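Local coordinates for YcgJ protein (Bacillus subtilis, PDB 1XXL) that is of unknown function but is probably an S-adenosylmethionine-dependent methyltransferase, at residues Ile178-Trp183 against Lys195-His200; Asn202-Glu207 against Phe212-Asn217; Ala38-Val43 against Glu69-Gln74; Ala17-Glu22 against Phe88-Cys93. All blocks are in the same frame, centred on the assembly; numbering follows the deposited sequence.

Contact 1. Residues Ile178-Trp183 against Lys195-His200; sequences IQYDSW and KQIITH
Y180 and I197 meet at the rim of the tyrosine ring: the CG2 methyl of I197 lies 3.9 Å from CE2 of Y180, at the ring edge and in its plane. The same methyl also reaches W183, again at the edge of the indole, with CZ3 of W183 4.2 Å from CG2 of I197. One isoleucine branch thus touches two aromatic rims one helical turn apart. Both aromatics have CG trans to the backbone N (chi1 175° in Y180, -173° in W183), which sends the two rings out in the same general direction, toward helix 191-202. In I197 it is CG2 that takes the position opposite the backbone N and does the touching.

The contact joins the start of helix 180-187, directly after strand 166-179, to helix 191-202, the next helix in the chain. Antiparallel pairing of strand 166-179 with strand 222-236 ties this part to the sheet of the Rossmann-like fold.

Further out along the tyrosine, its side chain runs at about a right angle to that of I198, and OH of Y180 comes to 3.4 Å from CG1 of I198, an approach oblique to the ring. This hydroxyl is hydrogen-bonded to E194, a residue of the same helix 191-202 as the two isoleucines. The indole of W183 also takes part in a cation-pi contact with R144 and an edge-to-face contact with F225, while L143 of helix 131-144 packs on I197.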
# COMPACT_ATOMS: atom_id res chain seq x y z
N ILE A 178 -2.99 14.00 -6.38
CA ILE A 178 -3.69 14.31 -5.13
C ILE A 178 -4.28 15.72 -5.24
O ILE A 178 -3.56 16.68 -5.50
CB ILE A 178 -2.77 14.18 -3.89
CG1 ILE A 178 -2.54 12.70 -3.55
CG2 ILE A 178 -3.42 14.80 -2.66
CD1 ILE A 178 -1.36 12.19 -4.09
N GLN A 179 -5.60 15.80 -5.09
CA GLN A 179 -6.31 17.05 -4.99
C GLN A 179 -6.26 17.48 -3.53
O GLN A 179 -6.80 16.81 -2.65
CB GLN A 179 -7.75 16.91 -5.49
CG GLN A 179 -7.90 16.43 -6.97
CD GLN A 179 -7.13 17.26 -8.00
OE1 GLN A 179 -6.43 16.71 -8.89
NE2 GLN A 179 -7.21 18.57 -7.88
N TYR A 180 -5.56 18.57 -3.28
CA TYR A 180 -5.19 18.99 -1.94
C TYR A 180 -6.37 19.16 -0.97
O TYR A 180 -6.34 18.64 0.16
CB TYR A 180 -4.37 20.29 -2.03
CG TYR A 180 -4.06 20.85 -0.67
CD1 TYR A 180 -4.84 21.86 -0.12
CD2 TYR A 180 -3.03 20.31 0.10
CE1 TYR A 180 -4.59 22.34 1.16
CE2 TYR A 180 -2.77 20.79 1.39
CZ TYR A 180 -3.55 21.80 1.90
OH TYR A 180 -3.29 22.27 3.16
N ASP A 181 -7.43 19.84 -1.42
CA ASP A 181 -8.56 20.18 -0.52
C ASP A 181 -9.19 18.91 -0.02
O ASP A 181 -9.51 18.76 1.16
CB ASP A 181 -9.63 21.01 -1.22
CG ASP A 181 -9.30 22.51 -1.30
OD1 ASP A 181 -8.44 23.04 -0.53
OD2 ASP A 181 -9.95 23.17 -2.16
N SER A 182 -9.38 17.99 -0.94
CA SER A 182 -9.99 16.71 -0.64
C SER A 182 -9.10 15.85 0.27
O SER A 182 -9.58 15.22 1.21
CB SER A 182 -10.29 16.02 -1.96
OG SER A 182 -10.59 14.67 -1.75
N TRP A 183 -7.81 15.84 -0.01
CA TRP A 183 -6.81 15.12 0.79
C TRP A 183 -6.78 15.58 2.25
O TRP A 183 -6.69 14.78 3.16
CB TRP A 183 -5.45 15.36 0.13
CG TRP A 183 -4.29 14.61 0.65
CD1 TRP A 183 -4.07 13.28 0.55
CD2 TRP A 183 -3.13 15.16 1.27
NE1 TRP A 183 -2.86 12.97 1.09
CE2 TRP A 183 -2.27 14.11 1.55
CE3 TRP A 183 -2.76 16.46 1.64
CZ2 TRP A 183 -1.03 14.29 2.16
CZ3 TRP A 183 -1.54 16.65 2.25
CH2 TRP A 183 -0.68 15.57 2.51
N LYS A 195 -1.31 24.15 8.54
CA LYS A 195 -0.42 25.27 8.27
C LYS A 195 1.00 24.76 8.05
O LYS A 195 1.72 25.29 7.20
CB LYS A 195 -0.42 26.34 9.39
CG LYS A 195 -1.71 27.21 9.53
CD LYS A 195 -1.93 28.28 8.41
CE LYS A 195 -2.83 29.46 8.90
NZ LYS A 195 -3.03 30.56 7.88
N GLN A 196 1.42 23.74 8.81
CA GLN A 196 2.75 23.11 8.61
C GLN A 196 2.88 22.46 7.22
O GLN A 196 3.91 22.56 6.57
CB GLN A 196 3.05 22.07 9.69
CG GLN A 196 3.15 22.62 11.11
CD GLN A 196 3.34 21.49 12.16
OE1 GLN A 196 4.26 20.66 12.05
NE2 GLN A 196 2.47 21.47 13.18
N ILE A 197 1.82 21.78 6.79
CA ILE A 197 1.78 21.19 5.43
C ILE A 197 1.92 22.28 4.37
O ILE A 197 2.69 22.14 3.43
CB ILE A 197 0.47 20.40 5.19
CG1 ILE A 197 0.53 19.10 5.99
CG2 ILE A 197 0.31 20.08 3.72
CD1 ILE A 197 -0.74 18.43 6.18
N ILE A 198 1.19 23.39 4.53
CA ILE A 198 1.21 24.47 3.56
C ILE A 198 2.61 25.06 3.46
O ILE A 198 3.13 25.25 2.36
CB ILE A 198 0.14 25.55 3.87
CG1 ILE A 198 -1.28 24.96 3.71
CG2 ILE A 198 0.33 26.75 2.98
CD1 ILE A 198 -2.42 25.82 4.31
N THR A 199 3.25 25.31 4.60
CA THR A 199 4.64 25.80 4.64
C THR A 199 5.61 24.82 3.94
O THR A 199 6.48 25.24 3.19
CB THR A 199 5.12 26.03 6.11
OG1 THR A 199 4.30 27.01 6.73
CG2 THR A 199 6.56 26.51 6.17
N HIS A 200 5.44 23.53 4.22
CA HIS A 200 6.28 22.48 3.62
C HIS A 200 6.20 22.51 2.10
O HIS A 200 7.22 22.48 1.42
CB HIS A 200 5.81 21.12 4.16
CG HIS A 200 6.72 19.98 3.85
ND1 HIS A 200 8.05 19.96 4.21
CD2 HIS A 200 6.47 18.79 3.23
CE1 HIS A 200 8.59 18.82 3.82
NE2 HIS A 200 7.65 18.09 3.23

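Contact 2. Residues Asn202-Glu207 against Phe212-Asn217; sequences NHASDE and FCITLN
A204 and I214 make the apolar half of this contact, end to end: the single methyl CB of A204 lies 3.6 Å from CD1 of I214. The isoleucine is extended, its CD1 trans to CA (chi2 175°), and this places the terminal methyl against the alanine while CG2 stays back. Beside this pair, L216 offers one branch to N202. CD1 of L216 touches the terminal amide group of N202, and the two side chains pass at a slant; the CB of N202 points away from the strand, but the amide comes back toward it.

I214 and L216 reach the same side because they alternate with T215 along an extended chain. Behind I214, C213 has positive phi and is the C' residue of a Schellman motif ending helix 206-211, with the N of I214 bonded to O of R209. On the other segment S205 is the N-cap of that same helix: its OG caps N of A208 and also bonds OE1 of E207 at 3.1 Å, coming from above the carboxylate plane. The guanidinium of R209 holds the chain between the helices through NH1, bonded to the carbonyls of N202 and A204.

The contact therefore lies where helix 191-202 gives way to helix 206-211 and the chain returns as strand 215-216, which pairs antiparallel with strand 222-236. F136 of helix 131-144 packs on both A204 and I214.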
# COMPACT_ATOMS: atom_id res chain seq x y z
N ASN A 202 4.99 25.06 0.18
CA ASN A 202 5.40 26.37 -0.32
C ASN A 202 6.90 26.58 -0.31
O ASN A 202 7.40 27.36 -1.11
CB ASN A 202 4.74 27.49 0.50
CG ASN A 202 3.38 27.84 -0.04
OD1 ASN A 202 2.36 27.29 0.39
ND2 ASN A 202 3.36 28.72 -1.03
N HIS A 203 7.61 25.92 0.60
CA HIS A 203 9.06 26.03 0.67
C HIS A 203 9.81 24.87 -0.00
O HIS A 203 11.01 24.74 0.14
CB HIS A 203 9.47 26.16 2.15
CG HIS A 203 9.04 27.45 2.77
ND1 HIS A 203 7.72 27.81 2.91
CD2 HIS A 203 9.77 28.47 3.29
CE1 HIS A 203 7.64 29.00 3.47
NE2 HIS A 203 8.87 29.42 3.72
N ALA A 204 9.10 24.04 -0.75
CA ALA A 204 9.73 22.96 -1.52
C ALA A 204 10.86 23.44 -2.47
O ALA A 204 10.72 24.46 -3.14
CB ALA A 204 8.64 22.21 -2.33
N SER A 205 11.97 22.71 -2.53
CA SER A 205 13.02 22.99 -3.52
C SER A 205 12.47 22.85 -4.94
O SER A 205 11.39 22.28 -5.15
CB SER A 205 14.16 22.00 -3.36
OG SER A 205 13.72 20.70 -3.66
N ASP A 206 13.22 23.35 -5.91
CA ASP A 206 12.85 23.19 -7.30
C ASP A 206 12.73 21.72 -7.67
O ASP A 206 11.82 21.35 -8.39
CB ASP A 206 13.88 23.86 -8.20
CG ASP A 206 13.84 25.38 -8.11
OD1 ASP A 206 12.80 25.92 -7.68
OD2 ASP A 206 14.84 26.03 -8.47
N GLU A 207 13.63 20.90 -7.15
CA GLU A 207 13.62 19.47 -7.45
C GLU A 207 12.35 18.79 -6.87
O GLU A 207 11.77 17.95 -7.53
CB GLU A 207 14.88 18.78 -6.92
CG GLU A 207 16.21 19.51 -7.21
CD GLU A 207 16.46 20.67 -6.23
OE1 GLU A 207 16.46 20.43 -4.99
OE2 GLU A 207 16.62 21.82 -6.68
N PHE A 212 7.33 16.13 -7.43
CA PHE A 212 6.00 15.91 -6.84
C PHE A 212 4.91 16.80 -7.44
O PHE A 212 3.84 16.94 -6.86
CB PHE A 212 6.05 16.02 -5.30
CG PHE A 212 7.01 15.05 -4.66
CD1 PHE A 212 6.75 13.69 -4.68
CD2 PHE A 212 8.21 15.49 -4.10
CE1 PHE A 212 7.63 12.81 -4.12
CE2 PHE A 212 9.10 14.59 -3.55
CZ PHE A 212 8.81 13.26 -3.55
N CYS A 213 5.19 17.41 -8.60
CA CYS A 213 4.19 18.11 -9.40
C CYS A 213 3.35 19.07 -8.56
O CYS A 213 2.12 19.04 -8.59
CB CYS A 213 3.27 17.11 -10.07
SG CYS A 213 4.15 15.87 -11.03
N ILE A 214 4.02 19.93 -7.81
CA ILE A 214 3.36 20.80 -6.85
C ILE A 214 2.71 21.98 -7.56
O ILE A 214 3.37 22.74 -8.28
CB ILE A 214 4.34 21.26 -5.75
CG1 ILE A 214 4.82 20.06 -4.95
CG2 ILE A 214 3.67 22.25 -4.77
CD1 ILE A 214 5.92 20.43 -3.87
N THR A 215 1.41 22.11 -7.37
CA THR A 215 0.65 23.22 -7.93
C THR A 215 0.04 24.03 -6.76
O THR A 215 -0.56 23.45 -5.87
CB THR A 215 -0.44 22.73 -8.91
OG1 THR A 215 0.18 22.04 -10.01
CG2 THR A 215 -1.25 23.90 -9.48
N LEU A 216 0.25 25.35 -6.80
CA LEU A 216 -0.18 26.28 -5.75
C LEU A 216 -0.94 27.49 -6.32
O LEU A 216 -0.70 27.89 -7.46
CB LEU A 216 1.05 26.82 -4.99
CG LEU A 216 2.08 25.79 -4.48
CD1 LEU A 216 3.33 26.47 -3.96
CD2 LEU A 216 1.46 24.93 -3.42
N ASN A 217 -1.84 28.06 -5.52
CA ASN A 217 -2.40 29.39 -5.79
C ASN A 217 -1.34 30.47 -5.56
O ASN A 217 -0.35 30.23 -4.85
CB ASN A 217 -3.58 29.67 -4.86
CG ASN A 217 -4.83 28.92 -5.26
OD1 ASN A 217 -5.48 29.26 -6.24
ND2 ASN A 217 -5.21 27.92 -4.46

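Contact 3. Residues Ala38-Val43 against Glu69-Gln74; sequences AFSPYV and ENVRFQ
N70 reaches across to S40 with its carboxamide, and these two residues together carry most of the contact. From CB, the chain turns to put CG between the backbone N and the carbonyl carbon (chi1 70°), which sends the amide toward S40. There CG branches. OD1 of N70 lies against the CB of S40, 3.3 Å away, a polar atom resting on a methylene. ND2 does the bonding: from N70 it donates to the backbone O of S40 at 3.0 Å, with an N-H...O angle of 165°. The bond is close to straight and lies nearly in the amide plane of N70, although the donor is tilted 21° from the plane of the serine carbonyl. ND2 of N70 also stands 3.2 Å from the O of V43, and it makes a weak hydrogen bond to O of Q44.

The hydroxyl of S40 looks elsewhere, bonded to O of L37, three residues back, which leaves its CB to face the strand. CB of S40 also meets CG1 of V71 at 3.5 Å. V71 packs in turn on A63 of helix 53-66 and C46 of strand 45-50, within the Rossmann-like methyltransferase fold, where strands 45-50 and 71-75 run parallel.

A leucine in place of N70 would probably leave the carbonyl of S40 without its side-chain donor and loosen the bend's hold on the strand. The join thus rests on an amide satisfying main-chain oxygen, and depends more on directed bonding than on apolar area.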
# COMPACT_ATOMS: atom_id res chain seq x y z
N ALA A 38 -12.87 -7.66 -4.59
CA ALA A 38 -12.56 -7.61 -6.03
C ALA A 38 -11.93 -8.91 -6.54
O ALA A 38 -12.17 -9.31 -7.67
CB ALA A 38 -11.70 -6.41 -6.34
N PHE A 39 -11.15 -9.59 -5.70
CA PHE A 39 -10.53 -10.85 -6.09
C PHE A 39 -11.49 -12.02 -6.07
O PHE A 39 -11.28 -13.01 -6.77
CB PHE A 39 -9.31 -11.18 -5.20
CG PHE A 39 -8.01 -10.60 -5.72
CD1 PHE A 39 -7.66 -9.28 -5.44
CD2 PHE A 39 -7.15 -11.37 -6.49
CE1 PHE A 39 -6.46 -8.73 -5.93
CE2 PHE A 39 -5.94 -10.83 -6.97
CZ PHE A 39 -5.61 -9.51 -6.69
N SER A 40 -12.54 -11.90 -5.24
CA SER A 40 -13.40 -13.03 -4.88
C SER A 40 -14.10 -13.79 -6.04
O SER A 40 -14.22 -14.99 -5.96
CB SER A 40 -14.45 -12.60 -3.84
OG SER A 40 -15.43 -11.76 -4.40
N PRO A 41 -14.53 -13.09 -7.12
CA PRO A 41 -15.11 -13.86 -8.23
C PRO A 41 -14.15 -14.83 -8.92
O PRO A 41 -14.60 -15.80 -9.52
CB PRO A 41 -15.56 -12.76 -9.22
CG PRO A 41 -15.60 -11.49 -8.41
CD PRO A 41 -14.53 -11.64 -7.40
N TYR A 42 -12.83 -14.59 -8.78
CA TYR A 42 -11.78 -15.27 -9.56
C TYR A 42 -11.01 -16.36 -8.83
O TYR A 42 -10.27 -17.09 -9.45
CB TYR A 42 -10.75 -14.23 -10.01
CG TYR A 42 -11.36 -13.06 -10.70
CD1 TYR A 42 -11.85 -13.18 -11.99
CD2 TYR A 42 -11.48 -11.84 -10.06
CE1 TYR A 42 -12.45 -12.11 -12.63
CE2 TYR A 42 -12.06 -10.77 -10.69
CZ TYR A 42 -12.55 -10.91 -11.98
OH TYR A 42 -13.14 -9.84 -12.62
N VAL A 43 -11.14 -16.44 -7.52
CA VAL A 43 -10.31 -17.36 -6.74
C VAL A 43 -11.18 -18.17 -5.80
O VAL A 43 -12.35 -17.87 -5.62
CB VAL A 43 -9.21 -16.60 -5.93
CG1 VAL A 43 -8.23 -15.84 -6.89
CG2 VAL A 43 -9.82 -15.63 -4.91
N GLU A 69 -19.42 -15.19 -0.17
CA GLU A 69 -19.26 -16.25 0.82
C GLU A 69 -17.82 -16.79 0.93
O GLU A 69 -17.54 -17.62 1.80
CB GLU A 69 -20.20 -17.41 0.47
CG GLU A 69 -21.68 -16.98 0.23
CD GLU A 69 -22.51 -16.81 1.51
OE1 GLU A 69 -21.91 -16.81 2.63
OE2 GLU A 69 -23.77 -16.69 1.39
N ASN A 70 -16.93 -16.34 0.06
CA ASN A 70 -15.57 -16.89 0.00
C ASN A 70 -14.47 -15.89 0.44
O ASN A 70 -13.31 -16.05 0.08
CB ASN A 70 -15.30 -17.45 -1.41
CG ASN A 70 -15.17 -16.36 -2.47
OD1 ASN A 70 -15.76 -15.28 -2.36
ND2 ASN A 70 -14.38 -16.64 -3.51
N VAL A 71 -14.86 -14.87 1.22
CA VAL A 71 -13.92 -13.90 1.76
C VAL A 71 -14.10 -13.88 3.27
O VAL A 71 -15.23 -13.90 3.75
CB VAL A 71 -14.10 -12.46 1.14
CG1 VAL A 71 -14.04 -12.49 -0.36
CG2 VAL A 71 -15.41 -11.81 1.59
N ARG A 72 -13.01 -13.87 4.02
CA ARG A 72 -13.08 -13.76 5.48
C ARG A 72 -12.06 -12.72 5.95
O ARG A 72 -11.05 -12.50 5.29
CB ARG A 72 -12.84 -15.13 6.15
CG ARG A 72 -14.07 -16.09 6.08
CD ARG A 72 -13.94 -17.35 7.00
NE ARG A 72 -13.81 -16.98 8.43
CZ ARG A 72 -14.70 -17.22 9.41
NH1 ARG A 72 -15.82 -17.89 9.18
NH2 ARG A 72 -14.44 -16.78 10.64
N PHE A 73 -12.37 -12.05 7.05
CA PHE A 73 -11.50 -11.01 7.60
C PHE A 73 -11.14 -11.35 9.03
O PHE A 73 -11.91 -11.97 9.76
CB PHE A 73 -12.14 -9.63 7.50
CG PHE A 73 -12.50 -9.26 6.09
CD1 PHE A 73 -13.78 -9.54 5.59
CD2 PHE A 73 -11.55 -8.72 5.23
CE1 PHE A 73 -14.10 -9.26 4.29
CE2 PHE A 73 -11.87 -8.43 3.91
CZ PHE A 73 -13.14 -8.71 3.43
N GLN A 74 -9.92 -11.03 9.41
CA GLN A 74 -9.52 -11.19 10.79
C GLN A 74 -8.58 -10.09 11.18
O GLN A 74 -8.03 -9.40 10.32
CB GLN A 74 -8.94 -12.58 11.05
CG GLN A 74 -7.64 -12.91 10.35
CD GLN A 74 -7.20 -14.34 10.66
OE1 GLN A 74 -7.82 -15.31 10.23
NE2 GLN A 74 -6.13 -14.47 11.42

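Contact 4. Residues Ala17-Glu22 against Phe88-Cys93; sequences AECRAE and FDIITC
I90 packs against A17 and C19 with its far methyl, the tight half of this contact. CD1 of I90 lies 3.9 Å from CB of A17 and 3.7 Å from the backbone O of A17, and it reaches SG of C19 at 4.3 Å. CG1 lies opposite the carbonyl carbon (chi1 -58°), the chain continues extended, and this shape carries CD1 across from strand 88-94 to A17. Other elements pack round this apolar cluster: F39 of helix 34-39 packs on both A17 and C19, while L121 of strand 118-125 touches A17 and I90. Strand 88-94 is a central parallel strand of the Rossmann-like sheet, paired with 24-28 and 118-125, and I90 packs against the chain that leads from helix 7-17 into strand 24-28. R94, which binds S-adenosylmethionine, follows on this strand about 11 Å away from I90, side chain to side chain.

At the other end the contact slackens. OD1 of D89 comes no nearer than 4.1 Å to the O of E22, and its partners lie outside: the backbone N of R24 by hydrogen bond and K115 by salt bridge. E22 is exposed and turns to its own segment, where NE of R20 gives OE1 of E22 a weak, salt-bridged hydrogen bond at 3.4 Å.

The two carboxylates stay 6.9 Å apart between OE1 of E22 and OD2 of D89, and each has a basic partner, which would be expected to ease their mutual repulsion. Apolar contact thus secures the inner end, while charge pairs separately serve each side of the outer one.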
# COMPACT_ATOMS: atom_id res chain seq x y z
N ALA A 17 -2.20 -10.74 -11.26
CA ALA A 17 -2.27 -11.91 -10.38
C ALA A 17 -2.47 -13.24 -11.11
O ALA A 17 -2.17 -14.29 -10.53
CB ALA A 17 -3.39 -11.73 -9.37
N GLU A 18 -3.02 -13.19 -12.32
CA GLU A 18 -3.29 -14.39 -13.12
C GLU A 18 -4.12 -15.39 -12.32
O GLU A 18 -3.76 -16.56 -12.21
CB GLU A 18 -1.98 -15.05 -13.56
CG GLU A 18 -1.00 -14.12 -14.25
CD GLU A 18 -1.10 -14.10 -15.77
OE1 GLU A 18 -2.02 -14.72 -16.34
OE2 GLU A 18 -0.22 -13.47 -16.40
N CYS A 19 -5.22 -14.90 -11.73
CA CYS A 19 -6.05 -15.70 -10.85
C CYS A 19 -6.54 -17.01 -11.47
O CYS A 19 -6.91 -17.06 -12.64
CB CYS A 19 -7.27 -14.91 -10.40
SG CYS A 19 -6.86 -13.45 -9.46
N ARG A 20 -6.52 -18.07 -10.66
CA ARG A 20 -7.13 -19.35 -11.00
C ARG A 20 -8.13 -19.71 -9.92
O ARG A 20 -7.97 -19.32 -8.75
CB ARG A 20 -6.06 -20.44 -11.12
CG ARG A 20 -5.21 -20.31 -12.38
CD ARG A 20 -3.91 -21.10 -12.27
NE ARG A 20 -3.94 -22.44 -12.88
CZ ARG A 20 -3.74 -22.70 -14.19
NH1 ARG A 20 -3.54 -21.72 -15.08
NH2 ARG A 20 -3.78 -23.95 -14.62
N ALA A 21 -9.15 -20.48 -10.30
CA ALA A 21 -10.25 -20.83 -9.41
C ALA A 21 -9.83 -21.53 -8.10
O ALA A 21 -10.51 -21.41 -7.09
CB ALA A 21 -11.28 -21.71 -10.17
N GLU A 22 -8.70 -22.23 -8.11
CA GLU A 22 -8.22 -22.93 -6.91
C GLU A 22 -7.27 -22.10 -6.02
O GLU A 22 -6.74 -22.61 -5.03
CB GLU A 22 -7.57 -24.25 -7.30
CG GLU A 22 -6.22 -24.14 -8.03
CD GLU A 22 -6.33 -23.93 -9.53
OE1 GLU A 22 -5.26 -23.98 -10.20
OE2 GLU A 22 -7.46 -23.72 -10.05
N PHE A 88 -0.30 -19.53 0.79
CA PHE A 88 -1.04 -18.69 -0.15
C PHE A 88 -0.40 -18.65 -1.54
O PHE A 88 0.82 -18.66 -1.69
CB PHE A 88 -1.20 -17.27 0.39
CG PHE A 88 -2.02 -17.18 1.65
CD1 PHE A 88 -3.41 -17.15 1.58
CD2 PHE A 88 -1.41 -17.16 2.89
CE1 PHE A 88 -4.16 -17.06 2.72
CE2 PHE A 88 -2.17 -17.09 4.04
CZ PHE A 88 -3.55 -17.04 3.95
N ASP A 89 -1.25 -18.61 -2.55
CA ASP A 89 -0.84 -18.52 -3.94
C ASP A 89 -0.53 -17.08 -4.29
O ASP A 89 0.36 -16.79 -5.07
CB ASP A 89 -1.96 -19.05 -4.85
CG ASP A 89 -2.24 -20.52 -4.62
OD1 ASP A 89 -3.24 -20.86 -3.93
OD2 ASP A 89 -1.42 -21.31 -5.10
N ILE A 90 -1.33 -16.18 -3.73
CA ILE A 90 -1.21 -14.76 -4.00
C ILE A 90 -1.36 -14.02 -2.68
O ILE A 90 -2.21 -14.37 -1.84
CB ILE A 90 -2.32 -14.28 -4.95
CG1 ILE A 90 -2.28 -15.06 -6.28
CG2 ILE A 90 -2.20 -12.78 -5.17
CD1 ILE A 90 -3.54 -14.92 -7.12
N ILE A 91 -0.51 -13.01 -2.49
CA ILE A 91 -0.60 -12.11 -1.35
C ILE A 91 -0.58 -10.70 -1.89
O ILE A 91 0.27 -10.37 -2.69
CB ILE A 91 0.57 -12.29 -0.33
CG1 ILE A 91 0.60 -13.73 0.19
CG2 ILE A 91 0.43 -11.26 0.81
CD1 ILE A 91 1.81 -14.07 1.01
N THR A 92 -1.54 -9.89 -1.45
CA THR A 92 -1.71 -8.53 -1.92
C THR A 92 -1.56 -7.57 -0.76
O THR A 92 -1.88 -7.88 0.38
CB THR A 92 -3.12 -8.28 -2.59
OG1 THR A 92 -4.17 -8.53 -1.65
CG2 THR A 92 -3.33 -9.20 -3.80
N CYS A 93 -1.06 -6.39 -1.08
CA CYS A 93 -0.83 -5.36 -0.09
C CYS A 93 -0.95 -4.04 -0.85
O CYS A 93 -0.06 -3.70 -1.62
CB CYS A 93 0.57 -5.56 0.53
SG CYS A 93 0.92 -4.43 1.85

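Overall arrangement
The four contacts form two pairs on opposite sides of the chain's centre, all reaching the same sheet. Contacts 3 and 4 belong to the Rossmann-like part; their centres are 11 Å apart and they touch, F39 packing on A17, C19 and T92, and Y42 on C19. Contacts 1 and 2, also 11 Å apart between centres, adjoin in sequence around helices 191-202 and 206-211. Contacts 1 and 3 are buried, yet the first is aromatic and aliphatic whereas the third depends on an amide bonded to main chain. Contacts 2 and 4 are only partly buried: each sets an isoleucine methyl against an alanine, but polar groups gather at the exposed end of contact 4, whereas in contact 2 an amide meets a leucine methyl.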